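Local coordinates for EreC (Klebsiella pneumoniae, PDB 6XCQ), which probably inactivates macrolide antibiotics such as erythromycin by hydrolysing the ester of their lactone ring, and so confers macrolide resistance, at residues N241-L244 against F245-A248; I252-I255 against E256-E260. The protein carries 1 engineered substitution. All coordinates share one frame; numbering follows the deposited sequence.

Contact 1. Residues N241-L244 against F245-A248; sequences NSDL and FRKA
The carboxylate of Asp243 and the guanidinium of Arg246 lie side by side with their planes 76° apart. In the conformer described, one of two, OD2 of Asp243 approaches NH2 of Arg246 obliquely at 3.2 Å, a single-oxygen salt bridge. In the same conformer one face of the guanidinium has CG of Lys247 above it, displaced toward the rim, while NH1 bridges to Asp250 one turn on. Lys247 runs extended from CG and crosses the carboxylate: its CE comes within 3.3 Å of Asp243 OD2, and its NZ makes a longer salt bridge, 3.8 Å, to the same oxygen. The first torsion of Asp243 (chi1 61°) tucks CG between its own N and carbonyl carbon, which brings the acid beside both bases. A short acid suits this place, since its negative charge probably also interacts favourably with the helix dipole. Behind the charges the first helical backbone bonds form: Lys247 N donates to Asp243 O at 3.1 Å, and Ala248 N to Leu244 O at 2.9 Å. A water accepts from Phe245 N and donates to Ser242 O, satisfying an amide of the first turn. Asp243 holds the N-cap position without a capping bond from its side chain, and a type II' turn from Asn241 to Leu244 leads into helix 244-267: a helix start marked by a salt-bridge network.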
ATOM      1  N   ASN A 241      17.744  22.195  14.549  1.00 18.02           N
ATOM      2  CA  ASN A 241      17.448  21.405  13.359  1.00 24.69           C
ATOM      3  C   ASN A 241      16.032  20.845  13.345  1.00 20.74           C
ATOM      4  O   ASN A 241      15.680  20.154  12.386  1.00 18.84           O
ATOM      5  CB  ASN A 241      18.430  20.233  13.219  1.00 18.97           C
ATOM      6  CG  ASN A 241      19.827  20.683  12.838  1.00 20.46           C
ATOM      7  OD1 ASN A 241      20.042  21.833  12.450  1.00 18.63           O
ATOM      8  ND2 ASN A 241      20.787  19.778  12.945  1.00 15.23           N
ATOM      9  N   SER A 242      15.232  21.075  14.385  1.00 15.98           N
ATOM     10  CA  SER A 242      13.837  20.627  14.379  1.00 27.10           C
ATOM     11  C   SER A 242      13.825  19.125  14.084  1.00 24.70           C
ATOM     12  O   SER A 242      14.652  18.382  14.637  1.00 22.91           O
ATOM     13  CB  SER A 242      13.066  21.500  13.393  1.00 24.96           C
ATOM     14  OG  SER A 242      11.699  21.136  13.318  1.00 29.80           O
ATOM     15  N   ASP A 243      12.952  18.639  13.208  1.00 24.16           N
ATOM     16  CA  ASP A 243      12.892  17.225  12.858  1.00 27.57           C
ATOM     17  C   ASP A 243      13.649  16.908  11.573  1.00 21.12           C
ATOM     18  O   ASP A 243      13.342  15.913  10.904  1.00 18.37           O
ATOM     19  CB  ASP A 243      11.430  16.768  12.742  1.00 27.38           C
ATOM     20  CG  ASP A 243      10.649  17.525  11.656  1.00 34.79           C
ATOM     21  OD1 ASP A 243      11.151  18.541  11.111  1.00 28.64           O
ATOM     22  OD2 ASP A 243       9.515  17.097  11.350  1.00 45.06           O
ATOM     23  N   LEU A 244      14.638  17.729  11.206  1.00 18.14           N
ATOM     24  CA  LEU A 244      15.289  17.532   9.912  1.00 22.71           C
ATOM     25  C   LEU A 244      16.171  16.285   9.895  1.00 18.41           C
ATOM     26  O   LEU A 244      16.319  15.657   8.841  1.00 20.55           O
ATOM     27  CB  LEU A 244      16.104  18.769   9.520  1.00 22.90           C
ATOM     28  CG  LEU A 244      15.371  20.092   9.246  1.00 25.23           C
ATOM     29  CD1 LEU A 244      16.372  21.176   8.844  1.00 16.16           C
ATOM     30  CD2 LEU A 244      14.333  19.913   8.170  1.00 23.52           C
ATOM     31  N   PHE A 245      16.769  15.906  11.028  1.00 18.00           N
ATOM     32  CA  PHE A 245      17.539  14.665  11.048  1.00 18.94           C
ATOM     33  C   PHE A 245      16.645  13.468  10.728  1.00 15.18           C
ATOM     34  O   PHE A 245      17.003  12.607   9.916  1.00 17.89           O
ATOM     35  CB  PHE A 245      18.228  14.448  12.400  1.00 14.46           C
ATOM     36  CG  PHE A 245      18.747  13.049  12.562  1.00 17.49           C
ATOM     37  CD1 PHE A 245      19.903  12.648  11.902  1.00 16.31           C
ATOM     38  CD2 PHE A 245      18.036  12.108  13.287  1.00 21.57           C
ATOM     39  CE1 PHE A 245      20.358  11.335  12.006  1.00 18.87           C
ATOM     40  CE2 PHE A 245      18.484  10.795  13.391  1.00 25.21           C
ATOM     41  CZ  PHE A 245      19.645  10.413  12.757  1.00 16.07           C
ATOM     42  N   ARG A 246      15.481  13.398  11.377  0.58 20.17           N
ATOM     43  CA  ARG A 246      14.543  12.300  11.151  0.58 21.49           C
ATOM     44  C   ARG A 246      14.078  12.260   9.703  0.58 22.73           C
ATOM     45  O   ARG A 246      13.980  11.181   9.099  0.58 15.47           O
ATOM     46  CB  ARG A 246      13.346  12.446  12.092  0.58 22.37           C
ATOM     47  CG  ARG A 246      12.456  11.212  12.209  0.58 27.28           C
ATOM     48  CD  ARG A 246      11.290  11.240  11.225  0.58 26.20           C
ATOM     49  NE  ARG A 246      10.472  12.443  11.348  0.58 33.41           N
ATOM     50  CZ  ARG A 246       9.684  12.898  10.380  0.58 30.17           C
ATOM     51  NH1 ARG A 246       9.608  12.247   9.227  0.58 31.08           N
ATOM     52  NH2 ARG A 246       8.974  13.999  10.563  0.58 31.99           N
ATOM     53  N   LYS A 247      13.763  13.425   9.132  1.00 18.74           N
ATOM     54  CA  LYS A 247      13.341  13.461   7.733  1.00 17.39           C
ATOM     55  C   LYS A 247      14.472  13.025   6.816  1.00 22.82           C
ATOM     56  O   LYS A 247      14.243  12.244   5.887  1.00 17.33           O
ATOM     57  CB  LYS A 247      12.829  14.850   7.344  1.00 18.70           C
ATOM     58  CG  LYS A 247      11.536  15.224   8.043  1.00 19.49           C
ATOM     59  CD  LYS A 247      11.008  16.575   7.581  1.00 35.29           C
ATOM     60  CE  LYS A 247       9.568  16.774   8.028  1.00 36.39           C
ATOM     61  NZ  LYS A 247       9.051  18.118   7.681  1.00 41.31           N
ATOM     62  N   ALA A 248      15.712  13.487   7.070  1.00 17.14           N
ATOM     63  CA  ALA A 248      16.828  13.034   6.235  1.00 14.18           C
ATOM     64  C   ALA A 248      17.007  11.525   6.332  1.00 18.23           C
ATOM     65  O   ALA A 248      17.197  10.841   5.313  1.00 18.67           O
ATOM     66  CB  ALA A 248      18.134  13.741   6.624  1.00 14.31           C
TER
HETATM   67  O   HOH W   1      17.016  17.084  13.712  1.00 23.37           O

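Contact 2. Residues I252-I255 against E256-E260; sequences IESI and EYTLE
Glu253 and Glu256, one helical turn apart, bring their carboxylates together over the surface of helix 244-267. From CB of Glu253 the chain sets CG beside the backbone N and bends at chi2 (-60°), which turns the acid back toward the following turn. There CD lies 3.9 Å from Glu256 OE2. At the tip, OE1 is paired with Lys226 of helix 212-231, and OE2 lies near Glu256 OE2, 3.5 Å, and CE1 of the Tyr257 ring, 3.8 Å. The carboxylate planes of the two acids stand at 90°, and a water donates to both OE2 atoms, 2.8 Å from that of Glu253 and 2.6 Å from that of Glu256; with Lys226 it probably eases the like-charge approach. This is the middle of an amphipathic alpha-helix packed among other helices: Ile255 faces helices 164-177 and 212-231, where a branched apolar chain fits, while Tyr257 lies against helix 279-295 and its ring meets that of Tyr284. Along the backbone, Glu253 O accepts from Tyr257 N and sits at the edge of the ring, 3.5 Å from CD1. Ser254 O takes two bonds from Thr258, whose OG1, beside its own backbone N (chi1 -67°), donates at 2.8 Å from above the carbonyl plane, while N arrives from the other face; a buried threonine hydroxyl is thereby satisfied by its own helix.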
ATOM      1  N   ILE A 252      16.815   8.864   3.092  1.00 14.53           N
ATOM      2  CA  ILE A 252      17.871   7.912   2.751  1.00 12.57           C
ATOM      3  C   ILE A 252      17.335   6.487   2.771  1.00 14.17           C
ATOM      4  O   ILE A 252      17.630   5.692   1.873  1.00 17.16           O
ATOM      5  CB  ILE A 252      19.069   8.060   3.710  1.00 15.55           C
ATOM      6  CG1 ILE A 252      19.763   9.408   3.514  1.00 22.49           C
ATOM      7  CG2 ILE A 252      20.063   6.922   3.496  1.00 21.13           C
ATOM      8  CD1 ILE A 252      20.573   9.860   4.735  1.00 25.64           C
ATOM      9  N   GLU A 253      16.555   6.134   3.799  1.00 11.41           N
ATOM     10  CA  GLU A 253      15.964   4.788   3.830  1.00 18.82           C
ATOM     11  C   GLU A 253      15.114   4.539   2.587  1.00 20.23           C
ATOM     12  O   GLU A 253      15.202   3.478   1.958  1.00 19.31           O
ATOM     13  CB  GLU A 253      15.111   4.593   5.082  1.00 19.37           C
ATOM     14  CG  GLU A 253      15.890   4.404   6.388  1.00 33.90           C
ATOM     15  CD  GLU A 253      16.813   3.197   6.364  1.00 34.73           C
ATOM     16  OE1 GLU A 253      18.041   3.383   6.533  1.00 33.55           O
ATOM     17  OE2 GLU A 253      16.318   2.070   6.162  1.00 31.98           O
ATOM     18  N   SER A 254      14.266   5.504   2.240  1.00 16.72           N
ATOM     19  CA  SER A 254      13.431   5.385   1.054  1.00 18.30           C
ATOM     20  C   SER A 254      14.278   5.171  -0.199  1.00 22.37           C
ATOM     21  O   SER A 254      13.978   4.292  -1.013  1.00 17.74           O
ATOM     22  CB  SER A 254      12.555   6.628   0.910  1.00 14.72           C
ATOM     23  OG  SER A 254      11.749   6.509  -0.260  1.00 20.25           O
ATOM     24  N   ILE A 255      15.347   5.961  -0.368  1.00 14.14           N
ATOM     25  CA  ILE A 255      16.199   5.813  -1.553  1.00 11.88           C
ATOM     26  C   ILE A 255      16.897   4.458  -1.563  1.00 14.21           C
ATOM     27  O   ILE A 255      16.961   3.782  -2.604  1.00 16.11           O
ATOM     28  CB  ILE A 255      17.221   6.959  -1.637  1.00 17.93           C
ATOM     29  CG1 ILE A 255      16.518   8.295  -1.870  1.00 15.21           C
ATOM     30  CG2 ILE A 255      18.220   6.690  -2.739  1.00  8.33           C
ATOM     31  CD1 ILE A 255      17.303   9.537  -1.253  1.00 12.57           C
ATOM     32  N   GLU A 256      17.433   4.036  -0.414  1.00 12.81           N
ATOM     33  CA  GLU A 256      18.131   2.753  -0.344  1.00 16.67           C
ATOM     34  C   GLU A 256      17.229   1.608  -0.795  1.00 17.94           C
ATOM     35  O   GLU A 256      17.638   0.749  -1.581  1.00 16.72           O
ATOM     36  CB  GLU A 256      18.628   2.502   1.073  1.00  9.98           C
ATOM     37  CG  GLU A 256      19.275   1.141   1.296  1.00 16.01           C
ATOM     38  CD  GLU A 256      19.434   0.828   2.788  1.00 31.04           C
ATOM     39  OE1 GLU A 256      20.503   0.326   3.207  1.00 20.79           O
ATOM     40  OE2 GLU A 256      18.474   1.087   3.550  1.00 32.46           O
ATOM     41  N   TYR A 257      15.997   1.571  -0.291  1.00 24.04           N
ATOM     42  CA  TYR A 257      15.095   0.487  -0.673  1.00 14.22           C
ATOM     43  C   TYR A 257      14.566   0.673  -2.088  1.00 16.44           C
ATOM     44  O   TYR A 257      14.197  -0.313  -2.746  1.00 14.92           O
ATOM     45  CB  TYR A 257      13.955   0.379   0.338  1.00 15.13           C
ATOM     46  CG  TYR A 257      14.304  -0.449   1.571  1.00 16.01           C
ATOM     47  CD1 TYR A 257      15.087   0.074   2.603  1.00 18.88           C
ATOM     48  CD2 TYR A 257      13.855  -1.757   1.691  1.00 16.88           C
ATOM     49  CE1 TYR A 257      15.410  -0.697   3.736  1.00 17.20           C
ATOM     50  CE2 TYR A 257      14.156  -2.525   2.800  1.00 17.52           C
ATOM     51  CZ  TYR A 257      14.934  -2.001   3.818  1.00 16.33           C
ATOM     52  OH  TYR A 257      15.224  -2.797   4.889  1.00 16.00           O
ATOM     53  N   THR A 258      14.529   1.912  -2.587  1.00 16.41           N
ATOM     54  CA  THR A 258      14.121   2.107  -3.980  1.00 19.52           C
ATOM     55  C   THR A 258      15.131   1.493  -4.942  1.00 20.97           C
ATOM     56  O   THR A 258      14.758   0.774  -5.876  1.00 15.28           O
ATOM     57  CB  THR A 258      13.927   3.591  -4.278  1.00 12.62           C
ATOM     58  OG1 THR A 258      12.812   4.063  -3.527  1.00 15.12           O
ATOM     59  CG2 THR A 258      13.625   3.791  -5.742  1.00 24.40           C
ATOM     60  N   LEU A 259      16.423   1.748  -4.718  1.00 17.87           N
ATOM     61  CA  LEU A 259      17.452   1.169  -5.579  1.00 14.86           C
ATOM     62  C   LEU A 259      17.450  -0.361  -5.511  1.00 18.09           C
ATOM     63  O   LEU A 259      17.580  -1.040  -6.541  1.00 20.01           O
ATOM     64  CB  LEU A 259      18.831   1.732  -5.197  1.00 15.92           C
ATOM     65  CG  LEU A 259      19.033   3.254  -5.318  1.00 19.62           C
ATOM     66  CD1 LEU A 259      20.525   3.652  -5.273  1.00 15.39           C
ATOM     67  CD2 LEU A 259      18.365   3.812  -6.585  1.00 17.85           C
ATOM     68  N   GLU A 260      17.309  -0.930  -4.312  1.00 16.83           N
ATOM     69  CA  GLU A 260      17.310  -2.389  -4.214  1.00 14.90           C
ATOM     70  C   GLU A 260      16.071  -2.975  -4.893  1.00 19.07           C
ATOM     71  O   GLU A 260      16.151  -4.008  -5.569  1.00 15.98           O
ATOM     72  CB  GLU A 260      17.399  -2.816  -2.749  1.00 22.30           C
ATOM     73  CG  GLU A 260      17.216  -4.321  -2.500  1.00 16.72           C
ATOM     74  CD  GLU A 260      18.261  -5.199  -3.185  1.00 28.24           C
ATOM     75  OE1 GLU A 260      19.242  -4.679  -3.765  1.00 28.81           O
ATOM     76  OE2 GLU A 260      18.094  -6.438  -3.133  1.00 27.04           O
TER
HETATM   77  O   HOH W   2      18.533   0.292   6.072  1.00 38.62           O

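How the contacts relate
Contacts 1 and 2 follow each other on helix 244-267, with their centres about 18 Å apart and no direct touch between them. Contact 1 is a surface contact about 25 Å from the centre of the chain, at the start of the helix; contact 2 is a buried one, about 17 Å from that centre. Both lean on helix 164-177, but contact 2 is also flanked by helices 212-231 and 279-295. Their chemistry follows these places. In contact 1 opposite charges pair along the helix, Arg246 reaching on to Asp250, whereas in contact 2 two partly exposed acids share a water at the margin of a buried helix and rely on a lysine from another helix, beside apolar side chains turned into the bundle.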